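Local coordinates for protein diguanylate cyclase with PAS/PAC sensor (Marinobacter aquaeolei, PDB 3H9W) that probably makes cyclic di-GMP from two GTP molecules as a whole protein, of which this chain is the N-terminal PAS sensor domain, at residues E17-Q22 against W29-W34; I5-N10 against I82-H87; I9-M14 against Q59-V64. All coordinates share one frame; numbering follows the deposited sequence.

Contact 1: residues E17-Q22 against W29-W34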
loop_
_atom_site.group_PDB
_atom_site.type_symbol
_atom_site.label_atom_id
_atom_site.label_comp_id
_atom_site.label_asym_id
_atom_site.label_seq_id
_atom_site.Cartn_x
_atom_site.Cartn_y
_atom_site.Cartn_z
ATOM N N GLU A 17 -13.370 -2.286 6.640
ATOM C CA GLU A 17 -13.966 -0.952 6.660
ATOM C C GLU A 17 -14.287 -0.630 5.200
ATOM O O GLU A 17 -15.326 -0.048 4.876
ATOM C CB GLU A 17 -12.963 0.053 7.225
ATOM C CG GLU A 17 -13.580 1.291 7.845
ATOM C CD GLU A 17 -13.336 1.371 9.342
ATOM O OE1 GLU A 17 -13.809 0.475 10.077
ATOM O OE2 GLU A 17 -12.663 2.326 9.786
ATOM N N TYR A 18 -13.377 -1.023 4.316
ATOM C CA TYR A 18 -13.564 -0.816 2.893
ATOM C C TYR A 18 -12.551 -1.657 2.128
ATOM O O TYR A 18 -11.539 -2.089 2.681
ATOM C CB TYR A 18 -13.401 0.672 2.527
ATOM C CG TYR A 18 -12.013 1.248 2.731
ATOM C CD1 TYR A 18 -10.979 0.980 1.830
ATOM C CD2 TYR A 18 -11.725 2.046 3.839
ATOM C CE1 TYR A 18 -9.693 1.490 2.033
ATOM C CE2 TYR A 18 -10.444 2.559 4.051
ATOM C CZ TYR A 18 -9.436 2.278 3.150
ATOM O OH TYR A 18 -8.166 2.768 3.365
ATOM N N ILE A 19 -12.865 -1.917 0.867
ATOM C CA ILE A 19 -11.984 -2.657 -0.019
ATOM C C ILE A 19 -12.341 -2.216 -1.430
ATOM O O ILE A 19 -13.512 -2.175 -1.799
ATOM C CB ILE A 19 -12.135 -4.198 0.154
ATOM C CG1 ILE A 19 -11.094 -4.911 -0.713
ATOM C CG2 ILE A 19 -13.546 -4.643 -0.195
ATOM C CD1 ILE A 19 -10.942 -6.389 -0.386
ATOM N N GLY A 20 -11.320 -1.853 -2.199
ATOM C CA GLY A 20 -11.531 -1.386 -3.556
ATOM C C GLY A 20 -12.366 -2.275 -4.457
ATOM O O GLY A 20 -12.323 -3.503 -4.342
ATOM N N PRO A 21 -13.143 -1.677 -5.372
ATOM C CA PRO A 21 -13.982 -2.455 -6.286
ATOM C C PRO A 21 -13.178 -3.348 -7.223
ATOM O O PRO A 21 -13.708 -4.303 -7.779
ATOM C CB PRO A 21 -14.778 -1.381 -7.028
ATOM C CG PRO A 21 -13.834 -0.203 -7.028
ATOM C CD PRO A 21 -13.297 -0.231 -5.617
ATOM N N GLN A 22 -11.893 -3.049 -7.387
ATOM C CA GLN A 22 -11.039 -3.855 -8.261
ATOM C C GLN A 22 -10.932 -5.297 -7.742
ATOM O O GLN A 22 -10.526 -6.199 -8.479
ATOM C CB GLN A 22 -9.636 -3.246 -8.335
ATOM C CG GLN A 22 -9.606 -1.736 -8.588
ATOM C CD GLN A 22 -9.399 -0.920 -7.312
ATOM O OE1 GLN A 22 -10.191 -0.993 -6.369
ATOM N NE2 GLN A 22 -8.329 -0.129 -7.288
ATOM N N TRP A 29 -15.555 -12.465 -6.584
ATOM C CA TRP A 29 -16.577 -12.361 -5.548
ATOM C C TRP A 29 -17.118 -10.936 -5.532
ATOM O O TRP A 29 -16.382 -9.990 -5.793
ATOM C CB TRP A 29 -15.993 -12.680 -4.164
ATOM C CG TRP A 29 -15.130 -13.912 -4.094
ATOM C CD1 TRP A 29 -13.780 -13.978 -4.272
ATOM C CD2 TRP A 29 -15.561 -15.248 -3.785
ATOM N NE1 TRP A 29 -13.339 -15.274 -4.085
ATOM C CE2 TRP A 29 -14.413 -16.071 -3.787
ATOM C CE3 TRP A 29 -16.806 -15.825 -3.506
ATOM C CZ2 TRP A 29 -14.471 -17.443 -3.521
ATOM C CZ3 TRP A 29 -16.869 -17.192 -3.239
ATOM C CH2 TRP A 29 -15.702 -17.986 -3.248
ATOM N N PRO A 30 -18.418 -10.764 -5.236
ATOM C CA PRO A 30 -18.977 -9.410 -5.198
ATOM C C PRO A 30 -18.174 -8.575 -4.203
ATOM O O PRO A 30 -17.809 -9.062 -3.136
ATOM C CB PRO A 30 -20.412 -9.639 -4.721
ATOM C CG PRO A 30 -20.728 -11.004 -5.251
ATOM C CD PRO A 30 -19.459 -11.774 -4.966
ATOM N N GLN A 31 -17.891 -7.329 -4.555
ATOM C CA GLN A 31 -17.136 -6.456 -3.672
ATOM C C GLN A 31 -17.754 -6.428 -2.277
ATOM O O GLN A 31 -17.048 -6.489 -1.268
ATOM C CB GLN A 31 -17.083 -5.039 -4.253
ATOM C CG GLN A 31 -16.502 -3.989 -3.316
ATOM C CD GLN A 31 -16.519 -2.598 -3.923
ATOM O OE1 GLN A 31 -17.328 -2.305 -4.803
ATOM N NE2 GLN A 31 -15.633 -1.729 -3.445
ATOM N N GLY A 32 -19.079 -6.359 -2.220
ATOM C CA GLY A 32 -19.751 -6.307 -0.932
ATOM C C GLY A 32 -19.648 -7.567 -0.089
ATOM O O GLY A 32 -20.023 -7.555 1.086
ATOM N N SER A 33 -19.138 -8.650 -0.675
ATOM C CA SER A 33 -19.007 -9.927 0.032
ATOM C C SER A 33 -17.803 -9.979 0.972
ATOM O O SER A 33 -17.698 -10.875 1.811
ATOM C CB SER A 33 -18.895 -11.079 -0.968
ATOM O OG SER A 33 -17.606 -11.089 -1.566
ATOM N N TRP A 34 -16.885 -9.034 0.821
ATOM C CA TRP A 34 -15.709 -8.998 1.681
ATOM C C TRP A 34 -16.083 -8.296 2.978
ATOM O O TRP A 34 -15.894 -7.091 3.119
ATOM C CB TRP A 34 -14.567 -8.268 0.973
ATOM C CG TRP A 34 -14.054 -9.023 -0.213
ATOM C CD1 TRP A 34 -14.604 -9.069 -1.463
ATOM C CD2 TRP A 34 -12.915 -9.888 -0.243
ATOM N NE1 TRP A 34 -13.874 -9.914 -2.274
ATOM C CE2 TRP A 34 -12.831 -10.428 -1.549
ATOM C CE3 TRP A 34 -11.956 -10.264 0.708
ATOM C CZ2 TRP A 34 -11.815 -11.322 -1.928
ATOM C CZ3 TRP A 34 -10.949 -11.149 0.332
ATOM C CH2 TRP A 34 -10.888 -11.670 -0.976
#
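Ile19 and Pro21 meet Gln31 and Trp34 in a largely buried contact between the end of strand 15-19, outermost in this chain's sheet, and the loop between helices 22-27 and 37-42. One hydrogen bond, an apolar patch and the packing of Pro21 on the Gln31 amide make it up. Gln31 NE2 donates to the backbone Ile19 O at 2.7 Å, with an angle of 161° at the hydrogen. The acceptor lies almost in the amide plane of Gln31, and the donor in the carbonyl plane of Ile19. The side chain reaches that far because CG stands anti to the backbone N (chi1 171°) and the chain runs on extended. Its amide lies alongside Pro21, with Gln31 OE1 3.5 Å from Pro21 CB. In this PAS fold short helices follow the first two strands, and the contact ties the strand end to the loop, with its 3-10 turn, between two of them. Ile19 CD1 sits over one face of the Trp34 indole, offset toward the rim, 4.0 Å from Trp34 CD2. Ile19 CG2 rests 3.9 Å from Trp34 CB. Ile23 and Leu27 also touch Trp34, and Arg43 makes a cation-pi contact with it.

Contact 2: residues I5-N10 against I82-H87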
loop_
_atom_site.group_PDB
_atom_site.type_symbol
_atom_site.label_atom_id
_atom_site.label_comp_id
_atom_site.label_asym_id
_atom_site.label_seq_id
_atom_site.Cartn_x
_atom_site.Cartn_y
_atom_site.Cartn_z
ATOM N N ILE A 5 -5.340 -2.878 -5.054
ATOM C CA ILE A 5 -6.620 -2.912 -4.371
ATOM C C ILE A 5 -6.452 -2.422 -2.948
ATOM O O ILE A 5 -5.832 -3.093 -2.121
ATOM C CB ILE A 5 -7.189 -4.342 -4.324
ATOM C CG1 ILE A 5 -7.296 -4.900 -5.746
ATOM C CG2 ILE A 5 -8.558 -4.328 -3.661
ATOM C CD1 ILE A 5 -7.455 -6.403 -5.801
ATOM N N PRO A 6 -6.994 -1.235 -2.642
ATOM C CA PRO A 6 -6.889 -0.676 -1.297
ATOM C C PRO A 6 -7.883 -1.339 -0.352
ATOM O O PRO A 6 -8.959 -1.766 -0.774
ATOM C CB PRO A 6 -7.197 0.803 -1.520
ATOM C CG PRO A 6 -8.231 0.749 -2.612
ATOM C CD PRO A 6 -7.648 -0.285 -3.563
ATOM N N TRP A 7 -7.510 -1.440 0.918
ATOM C CA TRP A 7 -8.392 -2.029 1.919
ATOM C C TRP A 7 -7.977 -1.582 3.317
ATOM O O TRP A 7 -6.855 -1.111 3.529
ATOM C CB TRP A 7 -8.365 -3.559 1.841
ATOM C CG TRP A 7 -7.011 -4.137 2.054
ATOM C CD1 TRP A 7 -6.095 -4.466 1.094
ATOM C CD2 TRP A 7 -6.382 -4.393 3.317
ATOM N NE1 TRP A 7 -4.929 -4.909 1.684
ATOM C CE2 TRP A 7 -5.081 -4.873 3.047
ATOM C CE3 TRP A 7 -6.795 -4.262 4.652
ATOM C CZ2 TRP A 7 -4.188 -5.214 4.058
ATOM C CZ3 TRP A 7 -5.906 -4.604 5.659
ATOM C CH2 TRP A 7 -4.613 -5.077 5.355
ATOM N N LYS A 8 -8.896 -1.741 4.261
ATOM C CA LYS A 8 -8.666 -1.382 5.650
ATOM C C LYS A 8 -9.499 -2.311 6.512
ATOM O O LYS A 8 -10.631 -2.658 6.153
ATOM C CB LYS A 8 -9.083 0.062 5.928
ATOM C CG LYS A 8 -8.839 0.496 7.372
ATOM C CD LYS A 8 -9.365 1.899 7.632
ATOM C CE LYS A 8 -9.037 2.364 9.046
ATOM N NZ LYS A 8 -9.538 3.741 9.298
ATOM N N ILE A 9 -8.928 -2.715 7.640
ATOM C CA ILE A 9 -9.586 -3.612 8.584
ATOM C C ILE A 9 -9.636 -2.999 9.979
ATOM O O ILE A 9 -8.626 -2.510 10.488
ATOM C CB ILE A 9 -8.833 -4.959 8.702
ATOM C CG1 ILE A 9 -9.018 -5.787 7.430
ATOM C CG2 ILE A 9 -9.331 -5.729 9.926
ATOM C CD1 ILE A 9 -10.362 -6.448 7.324
ATOM N N ASN A 10 -10.813 -3.028 10.593
ATOM C CA ASN A 10 -10.987 -2.515 11.949
ATOM C C ASN A 10 -10.447 -3.622 12.847
ATOM O O ASN A 10 -10.991 -4.719 12.875
ATOM C CB ASN A 10 -12.476 -2.268 12.229
ATOM C CG ASN A 10 -12.738 -1.799 13.648
ATOM O OD1 ASN A 10 -12.549 -2.546 14.606
ATOM N ND2 ASN A 10 -13.172 -0.555 13.787
ATOM N N ILE A 82 -1.410 -13.297 -5.220
ATOM C CA ILE A 82 -1.557 -11.962 -4.669
ATOM C C ILE A 82 -0.514 -11.650 -3.602
ATOM O O ILE A 82 -0.041 -12.537 -2.891
ATOM C CB ILE A 82 -2.981 -11.796 -4.059
ATOM C CG1 ILE A 82 -3.989 -11.551 -5.187
ATOM C CG2 ILE A 82 -3.001 -10.668 -3.027
ATOM C CD1 ILE A 82 -5.386 -11.226 -4.718
ATOM N N ARG A 83 -0.140 -10.379 -3.528
ATOM C CA ARG A 83 0.789 -9.900 -2.521
ATOM C C ARG A 83 -0.050 -8.950 -1.681
ATOM O O ARG A 83 -0.624 -7.996 -2.202
ATOM C CB ARG A 83 1.962 -9.129 -3.146
ATOM C CG ARG A 83 2.877 -8.435 -2.111
ATOM C CD ARG A 83 4.225 -8.056 -2.728
ATOM N NE ARG A 83 4.894 -9.264 -3.204
ATOM C CZ ARG A 83 5.475 -9.402 -4.391
ATOM N NH1 ARG A 83 5.497 -8.394 -5.255
ATOM N NH2 ARG A 83 5.994 -10.575 -4.727
ATOM N N ASP A 84 -0.140 -9.231 -0.389
ATOM C CA ASP A 84 -0.905 -8.396 0.523
ATOM C C ASP A 84 0.145 -7.636 1.340
ATOM O O ASP A 84 1.034 -8.248 1.938
ATOM C CB ASP A 84 -1.775 -9.294 1.412
ATOM C CG ASP A 84 -2.823 -8.526 2.195
ATOM O OD1 ASP A 84 -3.002 -7.316 1.957
ATOM O OD2 ASP A 84 -3.484 -9.151 3.055
ATOM N N VAL A 85 0.056 -6.306 1.327
ATOM C CA VAL A 85 0.990 -5.441 2.045
ATOM C C VAL A 85 0.214 -4.724 3.123
ATOM O O VAL A 85 -0.777 -4.052 2.838
ATOM C CB VAL A 85 1.631 -4.406 1.107
ATOM C CG1 VAL A 85 2.635 -3.556 1.881
ATOM C CG2 VAL A 85 2.326 -5.120 -0.044
ATOM N N VAL A 86 0.687 -4.858 4.358
ATOM C CA VAL A 86 -0.011 -4.313 5.510
ATOM C C VAL A 86 0.733 -3.338 6.398
ATOM O O VAL A 86 1.856 -3.599 6.833
ATOM C CB VAL A 86 -0.485 -5.459 6.433
ATOM C CG1 VAL A 86 -1.379 -4.905 7.528
ATOM C CG2 VAL A 86 -1.220 -6.514 5.609
ATOM N N HIS A 87 0.079 -2.217 6.676
ATOM C CA HIS A 87 0.622 -1.216 7.578
ATOM C C HIS A 87 -0.272 -1.277 8.815
ATOM O O HIS A 87 -1.497 -1.278 8.688
ATOM C CB HIS A 87 0.549 0.180 6.974
ATOM C CG HIS A 87 0.907 1.260 7.948
ATOM N ND1 HIS A 87 0.020 2.242 8.328
ATOM C CD2 HIS A 87 2.037 1.475 8.662
ATOM C CE1 HIS A 87 0.587 3.016 9.238
ATOM N NE2 HIS A 87 1.810 2.572 9.458
#
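Trp7 reaches from strand 5-10 to Asp84 and Val86 on strand 79-90, and its indole makes the tight part of this buried contact. The two strands are not neighbours. Strand 96-105 runs between them in the sheet, so the indole has to span it. The short strand axes approach to 9.2 Å and their directions differ by 49°. Trp7 CG lies between the backbone N and the carbonyl carbon (chi1 59°), and from there the six-membered ring extends toward strand 79-90. Val86 meets that ring at its edge, close to the ring plane. Val86 CG2 is 3.6 Å from Trp7 CZ2, and Val86 CG1 is 3.9 Å from Trp7 CH2. Asp84 approaches the indole obliquely. Its carboxylate plane is turned 62° from the ring, with Asp84 OD1 3.1 Å from Trp7 NE1 and 3.2 Å from Trp7 CZ2. A carboxylate so close to the ring, if charged, may polarise the indole. The sheet is the five-stranded antiparallel one of the PAS fold, with strand order 2-1-5-4-3. The contact thus joins the first and fourth strands across the fifth. Tyr70 and Met103 also pack on Asp84, and His66 packs on Val86. Away from Trp7 the contact is much looser. Ile5 and Ile82 each point toward the other strand, but Ile5 CD1 stays 5.4 Å from Ile82 CD1. On the solvent side, the partly exposed Arg83 takes no part across the strands and forms salt bridges with Asp69 and Glu109. The second subunit covers the face of Val85 and His87, where its Phe102 packs on both.

Contact 3: residues I9-M14 against Q59-V64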
loop_
_atom_site.group_PDB
_atom_site.type_symbol
_atom_site.label_atom_id
_atom_site.label_comp_id
_atom_site.label_asym_id
_atom_site.label_seq_id
_atom_site.Cartn_x
_atom_site.Cartn_y
_atom_site.Cartn_z
ATOM N N ILE A 9 -8.928 -2.715 7.640
ATOM C CA ILE A 9 -9.586 -3.612 8.584
ATOM C C ILE A 9 -9.636 -2.999 9.979
ATOM O O ILE A 9 -8.626 -2.510 10.488
ATOM C CB ILE A 9 -8.833 -4.959 8.702
ATOM C CG1 ILE A 9 -9.018 -5.787 7.430
ATOM C CG2 ILE A 9 -9.331 -5.729 9.926
ATOM C CD1 ILE A 9 -10.362 -6.448 7.324
ATOM N N ASN A 10 -10.813 -3.028 10.593
ATOM C CA ASN A 10 -10.987 -2.515 11.949
ATOM C C ASN A 10 -10.447 -3.622 12.847
ATOM O O ASN A 10 -10.991 -4.719 12.875
ATOM C CB ASN A 10 -12.476 -2.268 12.229
ATOM C CG ASN A 10 -12.738 -1.799 13.648
ATOM O OD1 ASN A 10 -12.549 -2.546 14.606
ATOM N ND2 ASN A 10 -13.172 -0.555 13.787
ATOM N N TRP A 11 -9.367 -3.334 13.564
ATOM C CA TRP A 11 -8.731 -4.314 14.428
ATOM C C TRP A 11 -9.648 -4.916 15.492
ATOM O O TRP A 11 -9.624 -6.124 15.726
ATOM C CB TRP A 11 -7.503 -3.692 15.095
ATOM C CG TRP A 11 -6.751 -4.635 15.983
ATOM C CD1 TRP A 11 -6.642 -4.573 17.346
ATOM C CD2 TRP A 11 -5.997 -5.783 15.573
ATOM N NE1 TRP A 11 -5.865 -5.611 17.806
ATOM C CE2 TRP A 11 -5.460 -6.369 16.740
ATOM C CE3 TRP A 11 -5.726 -6.375 14.332
ATOM C CZ2 TRP A 11 -4.663 -7.519 16.703
ATOM C CZ3 TRP A 11 -4.935 -7.519 14.295
ATOM C CH2 TRP A 11 -4.414 -8.079 15.476
ATOM N N GLN A 12 -10.459 -4.078 16.125
ATOM C CA GLN A 12 -11.360 -4.543 17.179
ATOM C C GLN A 12 -12.382 -5.569 16.699
ATOM O O GLN A 12 -12.547 -6.620 17.313
ATOM C CB GLN A 12 -12.088 -3.352 17.806
ATOM C CG GLN A 12 -12.660 -3.643 19.181
ATOM C CD GLN A 12 -11.612 -4.205 20.126
ATOM O OE1 GLN A 12 -10.532 -3.631 20.288
ATOM N NE2 GLN A 12 -11.928 -5.329 20.760
ATOM N N THR A 13 -13.063 -5.265 15.601
ATOM C CA THR A 13 -14.078 -6.164 15.058
ATOM C C THR A 13 -13.521 -7.100 13.987
ATOM O O THR A 13 -14.157 -8.093 13.625
ATOM C CB THR A 13 -15.224 -5.368 14.433
ATOM O OG1 THR A 13 -14.726 -4.622 13.316
ATOM C CG2 THR A 13 -15.815 -4.399 15.446
HETATM N N MSE A 14 -12.331 -6.777 13.488
HETATM C CA MSE A 14 -11.686 -7.560 12.441
HETATM C C MSE A 14 -12.553 -7.580 11.189
HETATM O O MSE A 14 -12.559 -8.553 10.435
HETATM C CB MSE A 14 -11.418 -8.991 12.913
HETATM C CG MSE A 14 -10.350 -9.098 13.991
HETATM SE SE MSE A 14 -8.658 -8.300 13.473
HETATM C CE MSE A 14 -7.864 -9.830 12.587
ATOM N N GLN A 59 2.219 -10.802 13.340
ATOM C CA GLN A 59 2.822 -9.516 13.018
ATOM C C GLN A 59 1.920 -8.343 13.375
ATOM O O GLN A 59 2.391 -7.319 13.877
ATOM C CB GLN A 59 3.197 -9.467 11.533
ATOM C CG GLN A 59 4.231 -10.515 11.149
ATOM C CD GLN A 59 5.505 -10.397 11.966
ATOM O OE1 GLN A 59 6.225 -9.405 11.873
ATOM N NE2 GLN A 59 5.782 -11.405 12.781
ATOM N N SER A 60 0.625 -8.491 13.116
ATOM C CA SER A 60 -0.335 -7.438 13.426
ATOM C C SER A 60 -0.395 -7.172 14.930
ATOM O O SER A 60 -0.337 -6.023 15.367
ATOM C CB SER A 60 -1.725 -7.824 12.916
ATOM O OG SER A 60 -1.741 -7.897 11.498
ATOM N N GLU A 61 -0.505 -8.236 15.718
ATOM C CA GLU A 61 -0.569 -8.108 17.169
ATOM C C GLU A 61 0.678 -7.413 17.710
ATOM O O GLU A 61 0.616 -6.708 18.715
ATOM C CB GLU A 61 -0.707 -9.484 17.822
ATOM C CG GLU A 61 -1.941 -10.262 17.397
ATOM C CD GLU A 61 -2.071 -11.580 18.133
ATOM O OE1 GLU A 61 -1.053 -12.297 18.252
ATOM O OE2 GLU A 61 -3.191 -11.905 18.587
ATOM N N CYS A 62 1.810 -7.614 17.043
ATOM C CA CYS A 62 3.057 -6.992 17.473
ATOM C C CYS A 62 3.214 -5.590 16.894
ATOM O O CYS A 62 4.212 -4.917 17.149
ATOM C CB CYS A 62 4.252 -7.851 17.059
ATOM S SG CYS A 62 4.346 -9.447 17.912
ATOM N N GLY A 63 2.223 -5.156 16.118
ATOM C CA GLY A 63 2.267 -3.833 15.516
ATOM C C GLY A 63 3.359 -3.678 14.474
ATOM O O GLY A 63 3.813 -2.569 14.194
ATOM N N VAL A 64 3.778 -4.793 13.885
ATOM C CA VAL A 64 4.834 -4.776 12.880
ATOM C C VAL A 64 4.287 -4.884 11.454
ATOM O O VAL A 64 3.569 -5.827 11.135
ATOM C CB VAL A 64 5.824 -5.935 13.122
ATOM C CG1 VAL A 64 6.892 -5.953 12.040
ATOM C CG2 VAL A 64 6.463 -5.788 14.502
#
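Trp11 packs the far end of its indole against Ser60 and Glu61, in the last turn of helix 46-61. From CB the side chain leaves with CG anti to the backbone N (chi1 -178°), which carries the ring away from its own backbone toward the helix. CB and CG make no contact with Ser60 or Glu61. The touching begins on the six-membered ring. Trp11 CZ3 lies 3.5 Å from Ser60 CB. Trp11 CH2, at the tip, lies 3.7 Å from Ser60 CB and 3.8 Å from Glu61 CG. Trp11 CZ2 is 3.9 Å from Glu61 CG. Glu61 CG meets the ring at its edge, near the ring plane, while Ser60 CB comes in obliquely. Ser60 OG is occupied within the helix, where it bonds to Cys56 O. Val96 and Leu99 of strand 96-105 also pack on Trp11. With an alanine in place of Trp11, a gap is likely to open beside Ser60 CB, and the Glu61 methylene would probably lose its cover. Both segments lie at chain turns. After strand 5-10, Asn10 OD1 accepts a hydrogen bond from Thr13 N at 2.9 Å, an Asx motif. Helix 46-61 ends in a Schellman motif at Gly63, with positive phi. The tryptophan joins the turn after the first strand to the C-terminal end of the long PAS helix, just before strand 66-73 of the antiparallel PAS sheet.

In the fold
Contacts 2 and 3 both start from strand 5-10 and share Ile9 and Asn10; their centres are about 12 Å apart. Contact 2 lies near the middle of the chain, about 5 Å from its centre, whereas contacts 1 and 3 lie about 11 and 12 Å from it. Contact 1 meets contact 2 through backbone pairing of the first two strands, neighbours in the sheet: Gly20 N is 2.8 Å from Pro6 O and Tyr18 O is 3.1 Å from Lys8 N, both probable hydrogen bonds. The centres of contacts 1 and 3 are about 19 Å apart, but Glu17 OE1 touches Asn10 CB. The cyclase reaction is expected of the GGDEF domain, which this chain lacks.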